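Metal-dependent phosphohydrolase, HDOD domain-containing (Geobacter sulfurreducens, PDB 3HC1) is of unknown function but binds two iron ions in an all-helical HD-type domain, consistent with metal-dependent phosphohydrolase activity. Local coordinates at residues A[129-134]-A[144-149]; A[137-142]-A[231-236]; A[238-243]-A[286-291]. One frame throughout, in Å; residues are numbered along the deposited sequence. Where two conformers were deposited one is given.

From the N terminus, the first segment met, 129-134, lies on helix 116-136; the chain then turns through the loop 137-142 and enters helix 142-150, so interaction 1 closes a short loop of nine residues. The second half of interaction 2 arrives far later, on helix 229-243, after a long and mostly helical excursion. Because 137-142 falls between the two segments of interaction 1, interactions 1 and 2 cross along the chain. Interaction 3 follows in series, tying the later part of helix 229-243 to helix 281-302 near the C terminus. Side chains join the three: Ile133 meets Phe236, Ile129 meets Tyr240, and Leu132 meets Leu288. Helices 116-136 and 229-243, which both supply iron ligands, thus share one packed interior.

Interaction 1: A[129-134]-A[144-149]; sequences IAKLIA and NVYVAG
Val145 straddles two alanines of the neighbouring helix, one methyl for each. Its CG1, anti to the backbone N (chi1 -174°), lies 3.7 Å from Ala130 CB and close to the carbonyl oxygen of that residue as well. The other branch, CG2, meets Ala134 CB at 3.9 Å, one turn further along. The small alanine methyls point at the partner helix and Gly149 offers no side chain opposite Ala130, a likely reason for the close axis approach of 7.9 Å. The helices run nearly antiparallel, at 155°. Beside the valine, Lys131 and Tyr146 cross at a slant: the extended lysine chain lays its CD 4.1 Å from Tyr146 CB, then carries its ammonium away to a salt bridge with Glu96. The tyrosine OH is hydrogen-bonded to OG1 of Thr100, so both polar ends are satisfied on helix 82-108. This buried hairpin packs two helices of the HDOD domain near the iron site, with Gly149 O hydrogen-bonded to ND1 of the iron ligand His152. Helix 82-108 covers its Lys131 and Tyr146 side; helix 229-243 packs against another, where Ala130 touches Ala237 and Ala148 touches Ile230, while Phe139 from the connecting loop covers Ala134 and Val145.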
# COMPACT_ATOMS: atom_id res chain seq x y z
N ILE A 129 -2.41 8.19 -1.36
CA ILE A 129 -3.55 8.55 -2.21
C ILE A 129 -4.80 7.81 -1.77
O ILE A 129 -5.89 8.41 -1.72
CB ILE A 129 -3.25 8.31 -3.73
CG1 ILE A 129 -2.29 9.42 -4.16
CG2 ILE A 129 -4.58 8.32 -4.58
CD1 ILE A 129 -1.59 9.23 -5.40
N ALA A 130 -4.67 6.52 -1.46
CA ALA A 130 -5.82 5.77 -0.96
C ALA A 130 -6.36 6.42 0.33
O ALA A 130 -7.58 6.50 0.50
CB ALA A 130 -5.49 4.36 -0.74
N LYS A 131 -5.48 6.91 1.19
CA LYS A 131 -5.93 7.57 2.40
C LYS A 131 -6.64 8.86 2.05
O LYS A 131 -7.70 9.10 2.63
CB LYS A 131 -4.83 7.84 3.39
CG LYS A 131 -5.40 8.18 4.78
CD LYS A 131 -4.34 8.56 5.76
CE LYS A 131 -4.95 8.96 7.12
NZ LYS A 131 -3.94 9.57 8.05
N LEU A 132 -6.10 9.66 1.11
CA LEU A 132 -6.75 10.92 0.70
C LEU A 132 -8.19 10.65 0.28
O LEU A 132 -9.13 11.39 0.69
CB LEU A 132 -6.00 11.62 -0.42
CG LEU A 132 -4.65 12.26 -0.10
CD1 LEU A 132 -3.87 12.55 -1.39
CD2 LEU A 132 -4.81 13.53 0.77
N ILE A 133 -8.38 9.58 -0.52
CA ILE A 133 -9.71 9.18 -0.94
C ILE A 133 -10.62 8.82 0.25
O ILE A 133 -11.83 9.21 0.27
CB ILE A 133 -9.66 8.10 -2.03
CG1 ILE A 133 -8.98 8.68 -3.29
CG2 ILE A 133 -11.10 7.62 -2.35
CD1 ILE A 133 -8.37 7.67 -4.20
N ALA A 134 -10.08 8.08 1.22
CA ALA A 134 -10.79 7.71 2.42
C ALA A 134 -11.34 8.97 3.09
O ALA A 134 -12.51 9.06 3.43
CB ALA A 134 -9.87 7.06 3.36
N ASN A 144 -6.68 2.62 8.27
CA ASN A 144 -6.87 1.23 7.79
C ASN A 144 -6.71 1.14 6.26
O ASN A 144 -6.15 0.17 5.75
CB ASN A 144 -8.27 0.71 8.11
CG ASN A 144 -8.53 0.58 9.58
OD1 ASN A 144 -8.07 1.37 10.38
ND2 ASN A 144 -9.30 -0.41 9.93
N VAL A 145 -7.12 2.20 5.58
CA VAL A 145 -6.96 2.27 4.13
C VAL A 145 -5.50 2.53 3.80
O VAL A 145 -4.97 2.00 2.83
CB VAL A 145 -7.83 3.38 3.50
CG1 VAL A 145 -7.77 3.35 1.99
CG2 VAL A 145 -9.28 3.25 3.94
N TYR A 146 -4.87 3.41 4.55
CA TYR A 146 -3.46 3.68 4.39
C TYR A 146 -2.63 2.36 4.49
O TYR A 146 -1.78 2.08 3.64
CB TYR A 146 -2.95 4.68 5.42
CG TYR A 146 -1.47 5.00 5.28
CD1 TYR A 146 -0.53 4.25 5.95
CD2 TYR A 146 -1.03 6.06 4.50
CE1 TYR A 146 0.81 4.51 5.85
CE2 TYR A 146 0.37 6.34 4.41
CZ TYR A 146 1.26 5.55 5.07
OH TYR A 146 2.60 5.80 5.02
N VAL A 147 -2.86 1.60 5.55
CA VAL A 147 -2.10 0.39 5.82
C VAL A 147 -2.37 -0.65 4.69
O VAL A 147 -1.42 -1.20 4.18
CB VAL A 147 -2.41 -0.18 7.22
CG1 VAL A 147 -1.95 -1.63 7.35
CG2 VAL A 147 -1.75 0.69 8.32
N ALA A 148 -3.63 -0.86 4.27
CA ALA A 148 -3.97 -1.76 3.14
C ALA A 148 -3.21 -1.35 1.88
O ALA A 148 -2.68 -2.20 1.16
CB ALA A 148 -5.47 -1.85 2.89
N GLY A 149 -3.13 -0.04 1.65
CA GLY A 149 -2.45 0.53 0.48
C GLY A 149 -0.96 0.28 0.45
O GLY A 149 -0.38 -0.17 -0.55

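Interaction 2: A[137-142]-A[231-236]; sequences TGFLNP and VAMVAF
The terminal methyl of Met233, a selenomethionine in this crystal, fits between Thr137 and Phe139. Its CE lies 3.5 Å from Thr137 OG1 and 4.0 Å from Phe139 CB, so one methyl serves both loop residues. Just behind it, SE of Met233 sits 4.9 Å from the centroid of the Phe139 ring, 28° off the ring normal: an oblique Met-aromatic contact. The chain is extended beyond CG, which gives it the length to span a CA separation of 9.8 Å between Met233 and Thr137. In the next shell, the hydroxyl of Thr137 is hydrogen-bonded to the carbonyl oxygen of Ile133, back in the last turn of helix 116-136. Gly138 then ends that helix in a Schellman motif; its positive phi, 77°, is a conformation that glycine takes easily, and it turns the chain so that the Phe139 side chain heads toward helix 229-243. The carbonyl oxygen of Asn141 lies at the edge of the phenylalanine ring, in its plane. Ile133 and Ile270 also touch Met233, adding apolar contacts. With the threonine hydroxyl already engaged by a backbone carbonyl, the contact rests on dispersion and on a Met-aromatic contact, in which the natural methionine would present sulfur in place of selenium.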
# COMPACT_ATOMS: atom_id res chain seq x y z
N THR A 137 -14.15 10.86 1.05
CA THR A 137 -15.41 10.15 0.90
C THR A 137 -16.03 9.88 2.27
O THR A 137 -17.06 9.21 2.37
CB THR A 137 -15.20 8.85 0.11
OG1 THR A 137 -14.28 7.98 0.81
CG2 THR A 137 -14.70 9.15 -1.33
N GLY A 138 -15.39 10.37 3.33
CA GLY A 138 -15.89 10.26 4.71
C GLY A 138 -15.73 8.90 5.36
O GLY A 138 -16.45 8.56 6.31
N PHE A 139 -14.77 8.10 4.87
CA PHE A 139 -14.55 6.77 5.44
C PHE A 139 -13.99 6.96 6.86
O PHE A 139 -13.07 7.74 7.09
CB PHE A 139 -13.60 5.95 4.55
CG PHE A 139 -13.45 4.55 4.99
CD1 PHE A 139 -14.42 3.61 4.69
CD2 PHE A 139 -12.37 4.15 5.75
CE1 PHE A 139 -14.29 2.29 5.12
CE2 PHE A 139 -12.24 2.84 6.19
CZ PHE A 139 -13.20 1.91 5.87
N LEU A 140 -14.60 6.30 7.84
CA LEU A 140 -14.33 6.58 9.27
C LEU A 140 -12.93 6.25 9.86
O LEU A 140 -12.46 6.89 10.82
CB LEU A 140 -15.44 5.93 10.14
CG LEU A 140 -16.76 6.73 10.15
CD1 LEU A 140 -17.80 6.18 11.19
CD2 LEU A 140 -16.50 8.22 10.42
N ASN A 141 -12.26 5.25 9.33
CA ASN A 141 -10.94 4.91 9.86
C ASN A 141 -9.95 4.90 8.71
O ASN A 141 -9.62 3.83 8.21
CB ASN A 141 -11.01 3.55 10.56
CG ASN A 141 -11.73 3.61 11.89
OD1 ASN A 141 -12.84 3.10 12.03
ND2 ASN A 141 -11.11 4.25 12.88
N PRO A 142 -9.51 6.09 8.26
CA PRO A 142 -8.65 6.16 7.06
C PRO A 142 -7.26 5.53 7.22
O PRO A 142 -6.65 5.16 6.21
CB PRO A 142 -8.53 7.65 6.77
CG PRO A 142 -9.05 8.37 8.03
CD PRO A 142 -9.91 7.43 8.76
N VAL A 231 -10.76 -1.92 -0.34
CA VAL A 231 -10.21 -2.52 -1.53
C VAL A 231 -10.44 -1.58 -2.71
O VAL A 231 -9.53 -1.33 -3.50
CB VAL A 231 -10.86 -3.88 -1.92
CG1 VAL A 231 -10.01 -4.49 -3.08
CG2 VAL A 231 -10.95 -4.84 -0.73
N ALA A 232 -11.67 -1.04 -2.81
CA ALA A 232 -12.02 -0.13 -3.88
C ALA A 232 -11.08 1.09 -3.87
O ALA A 232 -10.59 1.50 -4.94
CB ALA A 232 -13.50 0.26 -3.76
N MSE A 233 -10.79 1.62 -2.66
CA MSE A 233 -9.90 2.77 -2.49
C MSE A 233 -8.48 2.50 -2.95
O MSE A 233 -7.84 3.33 -3.65
CB MSE A 233 -9.96 3.31 -1.01
CG MSE A 233 -11.29 4.09 -0.83
SE MSE A 233 -11.59 4.35 1.04
CE MSE A 233 -13.51 4.60 0.78
N VAL A 234 -7.98 1.34 -2.56
CA VAL A 234 -6.59 0.96 -2.89
C VAL A 234 -6.51 0.58 -4.36
O VAL A 234 -5.51 0.92 -5.03
CB VAL A 234 -6.09 -0.17 -1.97
CG1 VAL A 234 -4.72 -0.86 -2.48
CG2 VAL A 234 -6.01 0.32 -0.48
N ALA A 235 -7.53 -0.12 -4.90
CA ALA A 235 -7.49 -0.44 -6.35
C ALA A 235 -7.46 0.83 -7.15
O ALA A 235 -6.69 0.91 -8.12
CB ALA A 235 -8.68 -1.32 -6.84
N PHE A 236 -8.32 1.81 -6.80
CA PHE A 236 -8.28 3.11 -7.50
C PHE A 236 -6.92 3.77 -7.38
O PHE A 236 -6.31 4.21 -8.39
CB PHE A 236 -9.41 4.08 -7.07
CG PHE A 236 -9.33 5.39 -7.75
CD1 PHE A 236 -8.50 6.37 -7.27
CD2 PHE A 236 -10.01 5.60 -8.94
CE1 PHE A 236 -8.37 7.55 -7.91
CE2 PHE A 236 -9.88 6.79 -9.59
CZ PHE A 236 -9.07 7.76 -9.09

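Interaction 3: A[238-243]-A[286-291]. With FE (Fe (III) ion), chain C.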
# COMPACT_ATOMS: atom_id res chain seq x y z
N ASP A 238 -4.03 2.52 -6.87
CA ASP A 238 -3.00 1.84 -7.60
C ASP A 238 -3.05 2.20 -9.08
O ASP A 238 -2.03 2.57 -9.68
CB ASP A 238 -3.09 0.32 -7.42
CG ASP A 238 -2.18 -0.41 -8.34
OD1 ASP A 238 -0.98 -0.15 -8.24
OD2 ASP A 238 -2.63 -1.19 -9.20
N GLU A 239 -4.23 2.11 -9.68
CA GLU A 239 -4.40 2.49 -11.07
C GLU A 239 -4.02 3.98 -11.32
O GLU A 239 -3.31 4.31 -12.28
CB GLU A 239 -5.81 2.14 -11.58
CG GLU A 239 -5.89 2.26 -13.10
CD GLU A 239 -7.05 1.57 -13.71
OE1 GLU A 239 -7.97 1.30 -12.96
OE2 GLU A 239 -7.02 1.26 -14.93
N TYR A 240 -4.41 4.85 -10.39
CA TYR A 240 -4.09 6.25 -10.47
C TYR A 240 -2.57 6.46 -10.49
O TYR A 240 -2.04 7.11 -11.39
CB TYR A 240 -4.70 7.06 -9.31
CG TYR A 240 -4.34 8.51 -9.41
CD1 TYR A 240 -3.15 9.00 -8.88
CD2 TYR A 240 -5.16 9.39 -10.09
CE1 TYR A 240 -2.82 10.31 -9.03
CE2 TYR A 240 -4.83 10.69 -10.25
CZ TYR A 240 -3.69 11.17 -9.72
OH TYR A 240 -3.38 12.49 -9.92
N CYS A 241 -1.88 5.89 -9.49
CA CYS A 241 -0.43 5.97 -9.39
C CYS A 241 0.26 5.42 -10.62
O CYS A 241 1.19 6.04 -11.12
CB CYS A 241 0.05 5.29 -8.14
SG CYS A 241 -0.29 6.30 -6.66
N THR A 242 -0.22 4.29 -11.15
CA THR A 242 0.38 3.65 -12.32
C THR A 242 0.23 4.55 -13.53
O THR A 242 1.15 4.66 -14.33
CB THR A 242 -0.25 2.27 -12.57
OG1 THR A 242 -0.06 1.50 -11.39
CG2 THR A 242 0.41 1.54 -13.77
N LEU A 243 -0.92 5.20 -13.64
CA LEU A 243 -1.20 6.14 -14.75
C LEU A 243 -0.60 7.54 -14.57
O LEU A 243 -0.52 8.25 -15.54
CB LEU A 243 -2.71 6.24 -15.03
CG LEU A 243 -3.35 5.03 -15.72
CD1 LEU A 243 -4.91 5.12 -15.65
CD2 LEU A 243 -2.85 4.78 -17.14
N ALA A 286 -9.66 15.66 -9.91
CA ALA A 286 -9.05 16.95 -10.18
C ALA A 286 -8.06 17.37 -9.13
O ALA A 286 -6.92 17.84 -9.49
CB ALA A 286 -10.08 18.03 -10.41
N GLU A 287 -8.43 17.18 -7.87
CA GLU A 287 -7.54 17.48 -6.73
C GLU A 287 -6.25 16.66 -6.76
O GLU A 287 -5.14 17.18 -6.53
CB GLU A 287 -8.25 17.27 -5.39
CG GLU A 287 -7.38 17.62 -4.21
CD GLU A 287 -7.98 17.26 -2.87
OE1 GLU A 287 -9.17 16.85 -2.80
OE2 GLU A 287 -7.26 17.42 -1.88
N LEU A 288 -6.40 15.35 -6.96
CA LEU A 288 -5.23 14.46 -7.07
C LEU A 288 -4.28 14.95 -8.17
O LEU A 288 -3.06 15.12 -7.95
CB LEU A 288 -5.68 13.02 -7.32
CG LEU A 288 -6.36 12.37 -6.08
CD1 LEU A 288 -6.91 11.02 -6.49
CD2 LEU A 288 -5.43 12.27 -4.84
N ASP A 289 -4.85 15.20 -9.34
CA ASP A 289 -4.07 15.61 -10.48
C ASP A 289 -3.37 16.94 -10.21
O ASP A 289 -2.22 17.15 -10.62
CB ASP A 289 -4.98 15.76 -11.69
CG ASP A 289 -5.32 14.44 -12.33
OD1 ASP A 289 -4.80 13.37 -11.89
OD2 ASP A 289 -6.11 14.48 -13.29
N SER A 290 -4.03 17.85 -9.50
CA SER A 290 -3.41 19.12 -9.13
C SER A 290 -2.26 18.96 -8.12
O SER A 290 -1.40 19.82 -8.00
CB SER A 290 -4.45 20.11 -8.58
OG SER A 290 -4.70 19.88 -7.20
N SER A 291 -2.22 17.86 -7.38
CA SER A 291 -1.15 17.72 -6.37
C SER A 291 -0.18 16.54 -6.54
O SER A 291 0.76 16.35 -5.70
CB SER A 291 -1.79 17.70 -4.97
OG SER A 291 -2.70 16.66 -4.91
FE FE C . 0.48 -1.60 -7.34
O HOH W 1 -0.88 -3.00 -7.74
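Tyr240 reaches across to helix 281-302 and donates its phenol proton to Asp289. With CG anti to the backbone N (chi1 180°), the ring stands straight out from its helix, and OH ends 2.6 Å from Asp289 OD1. The carboxylate presents its anti lone pair, the one turned from OD2, and OD1 lies at the ring edge with the two planes 29° apart. Asp289 starts out alongside and swings its carboxylate in towards the phenol (chi1 -79°), while its OD2 forms a salt bridge with Arg244. Leu288 supplies the apolar half: its CB is 3.6 Å from Tyr240 CZ, and CD1 lies 4.3 Å above one ring face, over the outer part rather than the centre. Ile129 and Leu261 also touch the ring. A phenylalanine in place of Tyr240 would probably leave Asp289 OD1 without its phenol donor and the two helices without this bond.

Two residues earlier, Asp238 binds iron through OD1 at 2.2 Å, in a shell with a water, Glu249, and His122, His152 and Asp153, the last three completing with it the H...HD...D signature of HD-type domains. The Asp238 carbonyl oxygen accepts from both N and OG1 of Thr242, the hydroxyl lying above the carbonyl plane. Helix 229-243 thus carries a metal ligand and a buried phenol whose bond to Asp289 is probably charge-assisted, with Arg244 likely to favour the anionic carboxylate.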